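Local coordinates for protein oxalate biosynthetic component 1 (Burkholderia thailandensis, PDB 5IKY) that produces oxalate in quorum sensing-dependent oxalogenesis, as a bifunctional enzyme that combines the serine hydrolase chemistry of an alpha/beta hydrolase with an additional lyase activity, at residues Gly745-Val750 and Thr788-Leu793; Val847-Met852 and Asp997-Ala1002; His854-Leu859 and Gly975-Ile980; Phe932-Gly937 and Asp1067-Arg1072; Val990-Phe995 and Arg1072-Ala1077. All coordinates share one frame; numbering follows the deposited sequence.

Interaction 1. Residues Gly745-Val750 and Thr788-Leu793; sequences GPLWTV and TTNYPL
The carboxamide of N790 gives one N-H to the backbone carbonyl of G745, with ND2 2.6 Å from G745 O. The bond is short and nearly straight, 160° at the hydrogen. It meets the carbonyl nearly along the C=O axis and lies close to the amide plane of N790, so the donor hydrogen points squarely at its acceptor. CG of N790 stands opposite the backbone N (chi1 -161°), which carries the amide out from its loop toward the other segment. L747 comes over one face of this amide and crosses it at about a right angle. Its CG is 3.5 Å from N790 ND2. Its branched end lies over that same face, CD2 toward ND2 and CD1 toward OD1, with L747 CD1 3.5 Å from N790 OD1. The contact joins two parts of the alpha/beta hydrolase fold: the start of strand 747-752, in the antiparallel flank of the mixed sheet, and the loop that leads from strand 780-782 into helix 792-813. N790 is the centre of an inverse gamma turn in that loop, and Y791 behind it takes the N-cap position of the helix. The backbone of N790 also bonds to A743, so the loop and the chain entering strand 747-752 are joined by main chain as well as side chain. G745, with its positive phi of 76°, gives its own N-H to S838 OG. L747 pairs through its backbone with T836, and its side chain reaches I795 of helix 792-813.

Interaction 2. Residues Val847-Met852 and Asp997-Ala1002; sequences VIEASM and DVRSLA
E849 and R999 reach toward each other from two helices whose closest alpha carbons, E849 CA and R999 CA, are 12.5 Å apart. Most of that gap is bridged by R999. Its chain leaves with CG opposite the backbone N (chi1 -159°) and runs fully extended as far as NE. The carboxylate and guanidinium planes are turned 54° against each other, and E849 OE2 approaches R999 NH2 to 3.4 Å well out of the guanidinium plane. No N-H points at the oxygen, so this is a salt bridge of charges alone. R999 NH2 also lies 3.6 Å from E849 CG, close to the methylene chain behind the carboxylate. The arginine projects from helix 998-1002, the short helix that follows the last residues of strand 988-992 in the alpha/beta hydrolase fold. D997 caps its start: D997 OD1 accepts from S1000 N at 3.2 Å, and D997 OD2 from S1000 OG at 2.8 Å, both from above the carboxylate plane. H1069 ND1 and Y1074 OH also bond OD1 and OD2 respectively. Helix 849-860 starts with half a capping box, the N-H of I848, its N-cap residue, going to S851 OG at 3.2 Å. E849 N bonds to OE2 of E612, which belongs to the cap domain, and the E849 side chain packs on F610.

Interaction 3. Residues His854-Leu859 and Gly975-Ile980; sequences HNRFAL and GSAADI
R856, in the middle of a helical run, and A978, in an irregular segment, bring the two backbones closest, with R856 CA 5.9 Å from A978 CA. The second segment turns a corner at G975, whose phi and psi are both 69°, and then runs on past the end of strand 969-976. Only R856 bridges the gap substantially. Its chi1 of -130° falls outside the usual staggered positions, and a bend at chi3 (58°) folds the guanidinium back against A977. One face of the guanidinium is laid on this residue. A977 O and A977 CB both lie over that face, with CB 3.2 Å from R856 NH1, a tight fit. R856 NE comes within 2.8 Å of A977 O, but the angle is poor and no hydrogen bond forms. Further back along the chain, R856 CG rests on A978 CB at 3.7 Å. A939 of helix 937-955 touches both R856 and A978, and the R856 chain also lies on S936. The backbone of A977 is tied to S935. The contact therefore fastens helix 849-860 to the loops at the carboxyl ends of the parallel strands, the place where alpha/beta hydrolases build their active site.

Interaction 4. Residues Phe932-Gly937 and Asp1067-Arg1072; sequences FAHSSG and DGHSIR
Hydrogen bonding joins S935 and H1069: S935 OG and H1069 NE2 are 3.1 Å apart, and the hydroxyl lies at the edge of the imidazole, in its plane. Either could be the donor. CG of H1069 lies anti to the backbone N (chi1 -166°), which turns the ring toward S935. The other nitrogen of that ring, H1069 ND1, bonds to D997 OD1. H934 directs its ND1 elsewhere, to F974 O. Ring contacts come next. The H934 and H1069 rings meet obliquely, their centroids 4.8 Å apart and their planes at 31°. The edge of H934 also faces the backbone of the second histidine, with H934 CE1 3.0 Å from H1069 O in the plane of the ring. Apolar contact covers both faces of H934. I1071 CB sits almost straight above the centre of one, 3.9 Å from the ring centroid, a CH-pi contact. S935 CB lies over the opposite face. M801 of helix 792-813 touches both H934 and I1071. S935 itself is at the sharp bend between strand 929-935 and helix 937-955, in a type II' turn from H934 to G937, with the strained phi of 57° of a nucleophile elbow. S935, H1069 and D997 are linked in space as a Ser-His-Asp relay like the catalytic triad of alpha/beta hydrolases, consistent with S935 as nucleophile and H1069 as its general base.

Interaction 5. Residues Val990-Phe995 and Arg1072-Ala1077; sequences VDVTAF and RRYLAA
Y1074 pushes its ring edge-on against the backbone at the end of strand 988-992 and lies beside V992, T993 and A994. Its hydroxyl is the focus: A994 N gives its hydrogen to Y1074 OH at 2.7 Å along an almost straight line (165°), with the donor near the plane of the ring. The same oxygen bonds to D997 OD2, so it is gripped from both the strand end and the loop beyond. A chi1 of -98°, away from the usual staggered values, swings the phenol across to this spot. V992 O approaches Y1074 CE1 obliquely to 3.2 Å, and V992 CG1 adds a looser apolar touch at 4.3 Å from Y1074 CD1. A994 CB packs at 4.0 Å from Y1074 CZ, and T993 CG2 is 3.9 Å from Y1074 OH. In the alpha/beta hydrolase fold the loop after this strand carries the acidic residue of the triad; D997, three residues past A994, probably fills that role. Y1074, on helix 1071-1076, which starts two residues after H1069, would then be a second-shell residue that could favour one carboxylate rotation. T993 points its own hydroxyl the other way. T993 OG1 receives the N-H of S976 and gives its hydrogen to D991 OD1 at 3.0 Å, on the syn side of the carboxylate. D991 OD1 is further bonded by S976 OG. F974 of the neighbouring strand 969-976 packs against both V992 and Y1074, and the backbone carbonyl of Y1074 is taken up by Y1034 OH.

In the fold
Interactions 2 to 5 surround one site at the carboxyl ends of the central strands. The bond from D997 of interaction 2 to H1069 of interaction 4 (D997 OD1 to H1069 ND1, 3.0 Å) would complete a presumed triad with S935, while Y1074 OH of interaction 5 braces D997 OD2 (2.7 Å). Interactions 4 and 5 have centres 7 Å apart and share R1072. Interaction 3 joins the elbow through A977 N and S935 O, 3.0 Å apart, and shares helix 849-860 with interaction 2, their centres being 8 Å apart. Interaction 1 stands further off, its centre 17 Å from that of interaction 4, but T789 packs on V847 of interaction 2.

Interaction 1. Residues Gly745-Val750 and Thr788-Leu793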
# COMPACT_ATOMS: atom_id res chain seq x y z
N GLY A 745 -36.91 -23.80 2.39
CA GLY A 745 -36.31 -24.57 3.46
C GLY A 745 -34.88 -25.00 3.21
O GLY A 745 -34.46 -25.17 2.06
N PRO A 746 -34.11 -25.17 4.29
CA PRO A 746 -32.70 -25.56 4.22
C PRO A 746 -32.51 -27.04 3.88
O PRO A 746 -33.42 -27.84 4.09
CB PRO A 746 -32.19 -25.27 5.64
CG PRO A 746 -33.39 -25.43 6.50
CD PRO A 746 -34.55 -24.93 5.68
N LEU A 747 -31.34 -27.38 3.35
CA LEU A 747 -30.98 -28.77 3.10
C LEU A 747 -29.90 -29.22 4.08
O LEU A 747 -29.07 -28.43 4.51
CB LEU A 747 -30.51 -28.97 1.66
CG LEU A 747 -31.54 -28.82 0.55
CD1 LEU A 747 -30.90 -29.11 -0.80
CD2 LEU A 747 -32.73 -29.73 0.79
N TRP A 748 -29.93 -30.51 4.42
CA TRP A 748 -28.96 -31.06 5.36
C TRP A 748 -28.23 -32.23 4.72
O TRP A 748 -28.85 -33.14 4.16
CB TRP A 748 -29.66 -31.50 6.65
CG TRP A 748 -30.53 -30.43 7.24
CD1 TRP A 748 -31.81 -30.11 6.86
CD2 TRP A 748 -30.20 -29.53 8.30
NE1 TRP A 748 -32.29 -29.07 7.63
CE2 TRP A 748 -31.31 -28.70 8.52
CE3 TRP A 748 -29.06 -29.34 9.09
CZ2 TRP A 748 -31.33 -27.70 9.49
CZ3 TRP A 748 -29.07 -28.35 10.06
CH2 TRP A 748 -30.20 -27.54 10.25
N THR A 749 -26.90 -32.21 4.79
CA THR A 749 -26.07 -33.20 4.11
C THR A 749 -24.91 -33.67 4.98
O THR A 749 -24.20 -32.85 5.57
CB THR A 749 -25.52 -32.64 2.78
OG1 THR A 749 -26.61 -32.35 1.89
CG2 THR A 749 -24.59 -33.64 2.11
N VAL A 750 -24.73 -34.98 5.07
CA VAL A 750 -23.65 -35.56 5.86
C VAL A 750 -22.54 -36.12 4.97
O VAL A 750 -22.81 -36.80 3.98
CB VAL A 750 -24.18 -36.69 6.78
CG1 VAL A 750 -23.09 -37.15 7.73
CG2 VAL A 750 -25.39 -36.20 7.55
N THR A 788 -24.62 -20.29 -1.02
CA THR A 788 -25.12 -21.65 -0.82
C THR A 788 -26.61 -21.68 -0.46
O THR A 788 -26.97 -21.98 0.68
CB THR A 788 -24.32 -22.39 0.27
OG1 THR A 788 -24.50 -21.72 1.52
CG2 THR A 788 -22.84 -22.41 -0.09
N THR A 789 -27.46 -21.39 -1.43
CA THR A 789 -28.91 -21.44 -1.23
C THR A 789 -29.51 -22.70 -1.85
O THR A 789 -28.83 -23.44 -2.56
CB THR A 789 -29.60 -20.20 -1.82
OG1 THR A 789 -29.11 -19.95 -3.14
CG2 THR A 789 -29.33 -18.98 -0.95
N ASN A 790 -30.79 -22.94 -1.58
CA ASN A 790 -31.45 -24.17 -2.00
C ASN A 790 -31.85 -24.16 -3.47
O ASN A 790 -33.02 -23.92 -3.80
CB ASN A 790 -32.68 -24.42 -1.13
CG ASN A 790 -33.16 -25.87 -1.19
OD1 ASN A 790 -32.88 -26.59 -2.14
ND2 ASN A 790 -33.89 -26.29 -0.16
N TYR A 791 -30.89 -24.43 -4.35
CA TYR A 791 -31.13 -24.53 -5.78
C TYR A 791 -29.90 -25.17 -6.43
O TYR A 791 -28.83 -25.16 -5.82
CB TYR A 791 -31.44 -23.14 -6.38
CG TYR A 791 -30.25 -22.27 -6.68
CD1 TYR A 791 -29.44 -21.77 -5.67
CD2 TYR A 791 -29.94 -21.91 -7.99
CE1 TYR A 791 -28.36 -20.95 -5.95
CE2 TYR A 791 -28.86 -21.10 -8.28
CZ TYR A 791 -28.07 -20.62 -7.26
OH TYR A 791 -26.99 -19.82 -7.54
N PRO A 792 -30.06 -25.77 -7.63
CA PRO A 792 -29.00 -26.53 -8.33
C PRO A 792 -27.57 -26.02 -8.14
O PRO A 792 -26.72 -26.78 -7.68
CB PRO A 792 -29.43 -26.41 -9.79
CG PRO A 792 -30.92 -26.46 -9.71
CD PRO A 792 -31.31 -25.79 -8.41
N LEU A 793 -27.30 -24.76 -8.49
CA LEU A 793 -25.96 -24.22 -8.33
C LEU A 793 -25.58 -24.11 -6.86
O LEU A 793 -24.45 -24.40 -6.47
CB LEU A 793 -25.84 -22.85 -9.00
CG LEU A 793 -24.46 -22.20 -8.89
CD1 LEU A 793 -23.40 -23.09 -9.51
CD2 LEU A 793 -24.44 -20.81 -9.51

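Interaction 2. Residues Val847-Met852 and Asp997-Ala1002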
# COMPACT_ATOMS: atom_id res chain seq x y z
N VAL A 847 -34.38 -16.04 -2.49
CA VAL A 847 -33.22 -15.62 -1.72
C VAL A 847 -31.98 -15.53 -2.61
O VAL A 847 -31.50 -16.54 -3.12
CB VAL A 847 -32.93 -16.59 -0.56
CG1 VAL A 847 -31.65 -16.20 0.16
CG2 VAL A 847 -34.10 -16.62 0.41
N ILE A 848 -31.48 -14.31 -2.78
CA ILE A 848 -30.27 -14.09 -3.58
C ILE A 848 -29.14 -13.53 -2.72
O ILE A 848 -29.30 -13.34 -1.52
CB ILE A 848 -30.54 -13.13 -4.76
CG1 ILE A 848 -31.16 -11.83 -4.26
CG2 ILE A 848 -31.45 -13.80 -5.78
CD1 ILE A 848 -31.40 -10.81 -5.35
N GLU A 849 -28.01 -13.26 -3.36
CA GLU A 849 -26.82 -12.80 -2.66
C GLU A 849 -27.06 -11.49 -1.90
O GLU A 849 -26.65 -11.35 -0.75
CB GLU A 849 -25.66 -12.62 -3.65
CG GLU A 849 -24.59 -11.65 -3.18
CD GLU A 849 -23.70 -11.15 -4.30
OE1 GLU A 849 -24.09 -10.17 -4.98
OE2 GLU A 849 -22.62 -11.72 -4.51
N ALA A 850 -27.76 -10.55 -2.54
CA ALA A 850 -28.04 -9.26 -1.92
C ALA A 850 -28.91 -9.42 -0.67
O ALA A 850 -28.83 -8.60 0.25
CB ALA A 850 -28.72 -8.34 -2.92
N SER A 851 -29.74 -10.46 -0.65
CA SER A 851 -30.58 -10.74 0.51
C SER A 851 -29.72 -11.06 1.72
O SER A 851 -29.98 -10.58 2.83
CB SER A 851 -31.53 -11.91 0.22
OG SER A 851 -32.23 -11.72 -1.00
N MET A 852 -28.68 -11.87 1.50
CA MET A 852 -27.79 -12.28 2.58
C MET A 852 -26.86 -11.14 2.99
O MET A 852 -26.52 -11.00 4.17
CB MET A 852 -26.98 -13.51 2.16
CG MET A 852 -27.82 -14.71 1.75
SD MET A 852 -28.59 -15.59 3.13
CE MET A 852 -30.17 -14.76 3.26
N ASP A 997 -8.88 -9.74 1.77
CA ASP A 997 -10.25 -10.21 1.63
C ASP A 997 -11.17 -8.99 1.64
O ASP A 997 -11.76 -8.66 2.67
CB ASP A 997 -10.62 -11.19 2.74
CG ASP A 997 -11.91 -11.94 2.45
OD1 ASP A 997 -12.68 -11.49 1.58
OD2 ASP A 997 -12.15 -12.97 3.11
N VAL A 998 -11.28 -8.33 0.50
CA VAL A 998 -11.99 -7.06 0.41
C VAL A 998 -13.48 -7.21 0.67
O VAL A 998 -14.12 -6.28 1.16
CB VAL A 998 -11.76 -6.40 -0.97
CG1 VAL A 998 -10.30 -6.04 -1.15
CG2 VAL A 998 -12.23 -7.32 -2.10
N ARG A 999 -14.04 -8.38 0.36
CA ARG A 999 -15.47 -8.60 0.60
C ARG A 999 -15.74 -8.77 2.08
O ARG A 999 -16.76 -8.30 2.59
CB ARG A 999 -15.98 -9.81 -0.18
CG ARG A 999 -17.49 -9.78 -0.39
CD ARG A 999 -18.02 -11.06 -1.02
NE ARG A 999 -19.47 -11.01 -1.14
CZ ARG A 999 -20.26 -12.08 -1.22
NH1 ARG A 999 -19.74 -13.29 -1.18
NH2 ARG A 999 -21.57 -11.93 -1.33
N SER A 1000 -14.83 -9.44 2.79
CA SER A 1000 -14.92 -9.55 4.23
C SER A 1000 -14.62 -8.22 4.90
O SER A 1000 -15.24 -7.87 5.91
CB SER A 1000 -13.97 -10.62 4.76
OG SER A 1000 -14.37 -11.92 4.35
N LEU A 1001 -13.67 -7.48 4.35
CA LEU A 1001 -13.33 -6.16 4.87
C LEU A 1001 -14.50 -5.20 4.75
O LEU A 1001 -14.85 -4.51 5.71
CB LEU A 1001 -12.11 -5.58 4.15
CG LEU A 1001 -10.78 -5.69 4.88
CD1 LEU A 1001 -9.71 -4.92 4.14
CD2 LEU A 1001 -10.91 -5.19 6.31
N ALA A 1002 -15.12 -5.17 3.58
CA ALA A 1002 -16.26 -4.29 3.32
C ALA A 1002 -17.44 -4.62 4.23
O ALA A 1002 -18.29 -3.77 4.50
CB ALA A 1002 -16.68 -4.38 1.86

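Interaction 3. Residues His854-Leu859 and Gly975-Ile980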
# COMPACT_ATOMS: atom_id res chain seq x y z
N HIS A 854 -27.56 -7.92 2.81
CA HIS A 854 -28.37 -7.00 3.59
C HIS A 854 -28.49 -7.48 5.03
O HIS A 854 -28.28 -6.72 5.97
CB HIS A 854 -29.76 -6.83 3.00
CG HIS A 854 -30.73 -6.17 3.93
ND1 HIS A 854 -30.78 -4.81 4.12
CD2 HIS A 854 -31.68 -6.70 4.74
CE1 HIS A 854 -31.72 -4.52 5.01
NE2 HIS A 854 -32.28 -5.65 5.40
N ASN A 855 -28.82 -8.76 5.19
CA ASN A 855 -28.92 -9.38 6.50
C ASN A 855 -27.63 -9.22 7.29
O ASN A 855 -27.64 -8.91 8.48
CB ASN A 855 -29.26 -10.87 6.35
CG ASN A 855 -29.34 -11.58 7.68
OD1 ASN A 855 -28.44 -12.34 8.05
ND2 ASN A 855 -30.41 -11.33 8.42
N ARG A 856 -26.51 -9.42 6.59
CA ARG A 856 -25.18 -9.26 7.16
C ARG A 856 -24.98 -7.87 7.76
O ARG A 856 -24.64 -7.73 8.94
CB ARG A 856 -24.13 -9.52 6.08
CG ARG A 856 -23.03 -10.48 6.46
CD ARG A 856 -22.09 -10.73 5.29
NE ARG A 856 -21.49 -9.49 4.80
CZ ARG A 856 -20.72 -9.40 3.72
NH1 ARG A 856 -20.46 -10.48 3.00
NH2 ARG A 856 -20.22 -8.23 3.36
N PHE A 857 -25.20 -6.84 6.94
CA PHE A 857 -24.99 -5.46 7.37
C PHE A 857 -26.04 -4.99 8.37
O PHE A 857 -25.74 -4.17 9.24
CB PHE A 857 -24.98 -4.53 6.16
CG PHE A 857 -23.72 -4.60 5.34
CD1 PHE A 857 -22.53 -4.10 5.84
CD2 PHE A 857 -23.72 -5.17 4.08
CE1 PHE A 857 -21.37 -4.17 5.10
CE2 PHE A 857 -22.56 -5.24 3.33
CZ PHE A 857 -21.38 -4.74 3.84
N ALA A 858 -27.26 -5.50 8.24
CA ALA A 858 -28.32 -5.15 9.18
C ALA A 858 -27.99 -5.70 10.57
O ALA A 858 -28.32 -5.08 11.58
CB ALA A 858 -29.66 -5.68 8.69
N LEU A 859 -27.35 -6.86 10.60
CA LEU A 859 -26.92 -7.46 11.85
C LEU A 859 -25.83 -6.61 12.49
O LEU A 859 -25.80 -6.43 13.71
CB LEU A 859 -26.42 -8.89 11.63
CG LEU A 859 -26.10 -9.70 12.89
CD1 LEU A 859 -27.35 -9.88 13.73
CD2 LEU A 859 -25.48 -11.04 12.53
N GLY A 975 -12.55 -16.00 7.02
CA GLY A 975 -13.08 -14.88 6.27
C GLY A 975 -14.41 -14.42 6.82
O GLY A 975 -15.45 -14.60 6.19
N SER A 976 -14.39 -13.84 8.02
CA SER A 976 -15.60 -13.32 8.64
C SER A 976 -16.06 -12.05 7.92
O SER A 976 -15.39 -11.02 7.97
CB SER A 976 -15.37 -13.03 10.12
OG SER A 976 -14.99 -14.21 10.81
N ALA A 977 -17.21 -12.14 7.26
CA ALA A 977 -17.73 -11.04 6.46
C ALA A 977 -18.74 -10.20 7.24
O ALA A 977 -19.43 -9.35 6.67
CB ALA A 977 -18.36 -11.57 5.19
N ALA A 978 -18.81 -10.44 8.55
CA ALA A 978 -19.70 -9.68 9.42
C ALA A 978 -19.02 -9.43 10.76
O ALA A 978 -18.14 -10.20 11.16
CB ALA A 978 -21.02 -10.42 9.61
N ASP A 979 -19.42 -8.37 11.44
CA ASP A 979 -18.83 -8.03 12.73
C ASP A 979 -19.16 -9.07 13.78
O ASP A 979 -20.27 -9.61 13.82
CB ASP A 979 -19.32 -6.66 13.20
CG ASP A 979 -18.65 -5.51 12.47
OD1 ASP A 979 -17.54 -5.71 11.93
OD2 ASP A 979 -19.23 -4.41 12.44
N ILE A 980 -18.18 -9.36 14.64
CA ILE A 980 -18.41 -10.22 15.79
C ILE A 980 -18.72 -9.36 17.00
O ILE A 980 -17.85 -8.67 17.53
CB ILE A 980 -17.20 -11.12 16.09
CG1 ILE A 980 -16.87 -12.01 14.89
CG2 ILE A 980 -17.46 -11.96 17.33
CD1 ILE A 980 -15.67 -12.90 15.11

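Interaction 4. Residues Phe932-Gly937 and Asp1067-Arg1072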
# COMPACT_ATOMS: atom_id res chain seq x y z
N PHE A 932 -17.94 -24.84 11.57
CA PHE A 932 -17.10 -24.09 10.64
C PHE A 932 -17.92 -22.97 10.01
O PHE A 932 -19.10 -23.15 9.70
CB PHE A 932 -16.53 -25.00 9.55
CG PHE A 932 -15.31 -25.76 9.98
CD1 PHE A 932 -14.29 -25.13 10.68
CD2 PHE A 932 -15.18 -27.11 9.70
CE1 PHE A 932 -13.16 -25.83 11.07
CE2 PHE A 932 -14.06 -27.82 10.09
CZ PHE A 932 -13.05 -27.17 10.78
N ALA A 933 -17.29 -21.81 9.83
CA ALA A 933 -17.97 -20.67 9.23
C ALA A 933 -17.12 -20.02 8.15
O ALA A 933 -15.89 -19.94 8.27
CB ALA A 933 -18.32 -19.64 10.30
N HIS A 934 -17.77 -19.58 7.09
CA HIS A 934 -17.11 -18.84 6.02
C HIS A 934 -18.01 -17.72 5.50
O HIS A 934 -19.23 -17.89 5.43
CB HIS A 934 -16.71 -19.77 4.88
CG HIS A 934 -16.22 -19.05 3.66
ND1 HIS A 934 -15.06 -18.30 3.65
CD2 HIS A 934 -16.74 -18.94 2.42
CE1 HIS A 934 -14.89 -17.78 2.45
NE2 HIS A 934 -15.90 -18.15 1.68
N SER A 935 -17.39 -16.60 5.15
CA SER A 935 -18.11 -15.45 4.60
C SER A 935 -19.20 -14.96 5.55
O SER A 935 -18.92 -14.48 6.64
CB SER A 935 -18.71 -15.79 3.23
OG SER A 935 -19.31 -14.66 2.63
N SER A 936 -20.46 -15.10 5.13
CA SER A 936 -21.59 -14.65 5.93
C SER A 936 -21.96 -15.67 7.00
O SER A 936 -22.93 -15.49 7.73
CB SER A 936 -22.80 -14.38 5.03
OG SER A 936 -23.10 -15.51 4.22
N GLY A 937 -21.18 -16.74 7.09
CA GLY A 937 -21.43 -17.80 8.05
C GLY A 937 -21.40 -17.33 9.48
O GLY A 937 -22.19 -17.77 10.31
N ASP A 1067 -8.80 -12.19 -5.51
CA ASP A 1067 -9.46 -13.45 -5.16
C ASP A 1067 -9.13 -13.89 -3.73
O ASP A 1067 -8.73 -15.03 -3.49
CB ASP A 1067 -9.07 -14.55 -6.16
CG ASP A 1067 -9.94 -15.79 -6.05
OD1 ASP A 1067 -11.12 -15.73 -6.46
OD2 ASP A 1067 -9.45 -16.82 -5.55
N GLY A 1068 -9.30 -12.97 -2.78
CA GLY A 1068 -8.93 -13.22 -1.40
C GLY A 1068 -10.07 -13.71 -0.53
O GLY A 1068 -9.94 -13.74 0.70
N HIS A 1069 -11.18 -14.09 -1.15
CA HIS A 1069 -12.34 -14.55 -0.41
C HIS A 1069 -12.57 -16.05 -0.58
O HIS A 1069 -13.50 -16.62 -0.00
CB HIS A 1069 -13.59 -13.78 -0.86
CG HIS A 1069 -14.77 -13.95 0.05
ND1 HIS A 1069 -14.71 -13.67 1.40
CD2 HIS A 1069 -16.03 -14.37 -0.19
CE1 HIS A 1069 -15.88 -13.91 1.95
NE2 HIS A 1069 -16.71 -14.33 1.00
N SER A 1070 -11.71 -16.71 -1.35
CA SER A 1070 -11.87 -18.13 -1.62
C SER A 1070 -11.57 -18.96 -0.37
O SER A 1070 -10.50 -18.82 0.24
CB SER A 1070 -10.97 -18.58 -2.77
OG SER A 1070 -9.69 -18.95 -2.30
N ILE A 1071 -12.52 -19.81 0.01
CA ILE A 1071 -12.36 -20.66 1.19
C ILE A 1071 -11.21 -21.64 1.00
O ILE A 1071 -10.60 -22.10 1.98
CB ILE A 1071 -13.68 -21.42 1.50
CG1 ILE A 1071 -13.55 -22.21 2.80
CG2 ILE A 1071 -14.06 -22.33 0.34
CD1 ILE A 1071 -13.17 -21.36 3.99
N ARG A 1072 -10.89 -21.95 -0.25
CA ARG A 1072 -9.79 -22.85 -0.57
C ARG A 1072 -8.45 -22.27 -0.11
O ARG A 1072 -7.71 -22.93 0.62
CB ARG A 1072 -9.75 -23.14 -2.07

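Interaction 5. Residues Val990-Phe995 and Arg1072-Ala1077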
# COMPACT_ATOMS: atom_id res chain seq x y z
N VAL A 990 -12.91 -18.51 16.87
CA VAL A 990 -11.56 -18.31 16.35
C VAL A 990 -11.70 -17.68 14.97
O VAL A 990 -12.23 -18.30 14.05
CB VAL A 990 -10.76 -19.62 16.26
CG1 VAL A 990 -9.47 -19.40 15.49
CG2 VAL A 990 -10.48 -20.16 17.65
N ASP A 991 -11.24 -16.44 14.83
CA ASP A 991 -11.49 -15.67 13.62
C ASP A 991 -10.25 -15.51 12.75
O ASP A 991 -9.25 -14.91 13.17
CB ASP A 991 -12.06 -14.29 14.00
CG ASP A 991 -12.35 -13.43 12.79
OD1 ASP A 991 -12.60 -13.97 11.69
OD2 ASP A 991 -12.35 -12.19 12.94
N VAL A 992 -10.32 -16.03 11.53
CA VAL A 992 -9.23 -15.92 10.57
C VAL A 992 -9.67 -15.16 9.33
O VAL A 992 -10.30 -15.72 8.43
CB VAL A 992 -8.71 -17.31 10.15
CG1 VAL A 992 -7.48 -17.17 9.27
CG2 VAL A 992 -8.39 -18.16 11.38
N THR A 993 -9.35 -13.87 9.28
CA THR A 993 -9.74 -13.04 8.14
C THR A 993 -8.52 -12.35 7.53
O THR A 993 -7.68 -11.80 8.25
CB THR A 993 -10.79 -11.99 8.54
OG1 THR A 993 -11.94 -12.65 9.08
CG2 THR A 993 -11.21 -11.15 7.34
N ALA A 994 -8.44 -12.38 6.20
CA ALA A 994 -7.29 -11.83 5.49
C ALA A 994 -7.47 -10.35 5.14
O ALA A 994 -8.58 -9.88 4.92
CB ALA A 994 -7.03 -12.63 4.23
N PHE A 995 -6.35 -9.63 5.08
CA PHE A 995 -6.37 -8.20 4.78
C PHE A 995 -6.84 -7.93 3.35
O PHE A 995 -7.54 -6.94 3.10
CB PHE A 995 -4.98 -7.60 4.98
CG PHE A 995 -4.83 -6.21 4.43
CD1 PHE A 995 -5.44 -5.13 5.05
CD2 PHE A 995 -4.06 -5.98 3.30
CE1 PHE A 995 -5.30 -3.85 4.54
CE2 PHE A 995 -3.91 -4.71 2.79
CZ PHE A 995 -4.53 -3.64 3.41
N ARG A 1072 -10.89 -21.95 -0.25
CA ARG A 1072 -9.79 -22.85 -0.57
C ARG A 1072 -8.45 -22.27 -0.11
O ARG A 1072 -7.71 -22.93 0.62
CB ARG A 1072 -9.75 -23.14 -2.07
N ARG A 1073 -8.15 -21.05 -0.53
CA ARG A 1073 -6.89 -20.40 -0.16
C ARG A 1073 -6.80 -20.18 1.35
O ARG A 1073 -5.70 -20.22 1.92
CB ARG A 1073 -6.73 -19.05 -0.87
CG ARG A 1073 -6.58 -19.15 -2.38
CD ARG A 1073 -6.24 -17.78 -2.97
NE ARG A 1073 -6.64 -17.67 -4.37
CZ ARG A 1073 -5.90 -18.09 -5.39
NH1 ARG A 1073 -4.72 -18.66 -5.17
NH2 ARG A 1073 -6.34 -17.95 -6.63
N TYR A 1074 -7.94 -19.95 1.99
CA TYR A 1074 -7.98 -19.77 3.43
C TYR A 1074 -7.49 -21.03 4.14
O TYR A 1074 -6.77 -20.96 5.14
CB TYR A 1074 -9.39 -19.43 3.90
CG TYR A 1074 -9.62 -17.95 4.13
CD1 TYR A 1074 -9.06 -17.31 5.23
CD2 TYR A 1074 -10.39 -17.20 3.26
CE1 TYR A 1074 -9.27 -15.96 5.45
CE2 TYR A 1074 -10.61 -15.85 3.47
CZ TYR A 1074 -10.04 -15.24 4.57
OH TYR A 1074 -10.24 -13.89 4.78
N LEU A 1075 -7.88 -22.18 3.60
CA LEU A 1075 -7.50 -23.46 4.18
C LEU A 1075 -6.14 -23.93 3.65
O LEU A 1075 -5.36 -24.54 4.38
CB LEU A 1075 -8.56 -24.52 3.88
CG LEU A 1075 -9.94 -24.25 4.49
CD1 LEU A 1075 -10.94 -25.31 4.05
CD2 LEU A 1075 -9.86 -24.19 6.01
N ALA A 1076 -5.87 -23.65 2.38
CA ALA A 1076 -4.62 -24.08 1.76
C ALA A 1076 -3.41 -23.39 2.38
O ALA A 1076 -2.43 -24.03 2.73
CB ALA A 1076 -4.66 -23.81 0.26
N ALA A 1077 -3.51 -22.07 2.53
CA ALA A 1077 -2.40 -21.28 3.07
C ALA A 1077 -2.37 -21.32 4.60
O ALA A 1077 -1.58 -20.61 5.23
CB ALA A 1077 -2.49 -19.84 2.58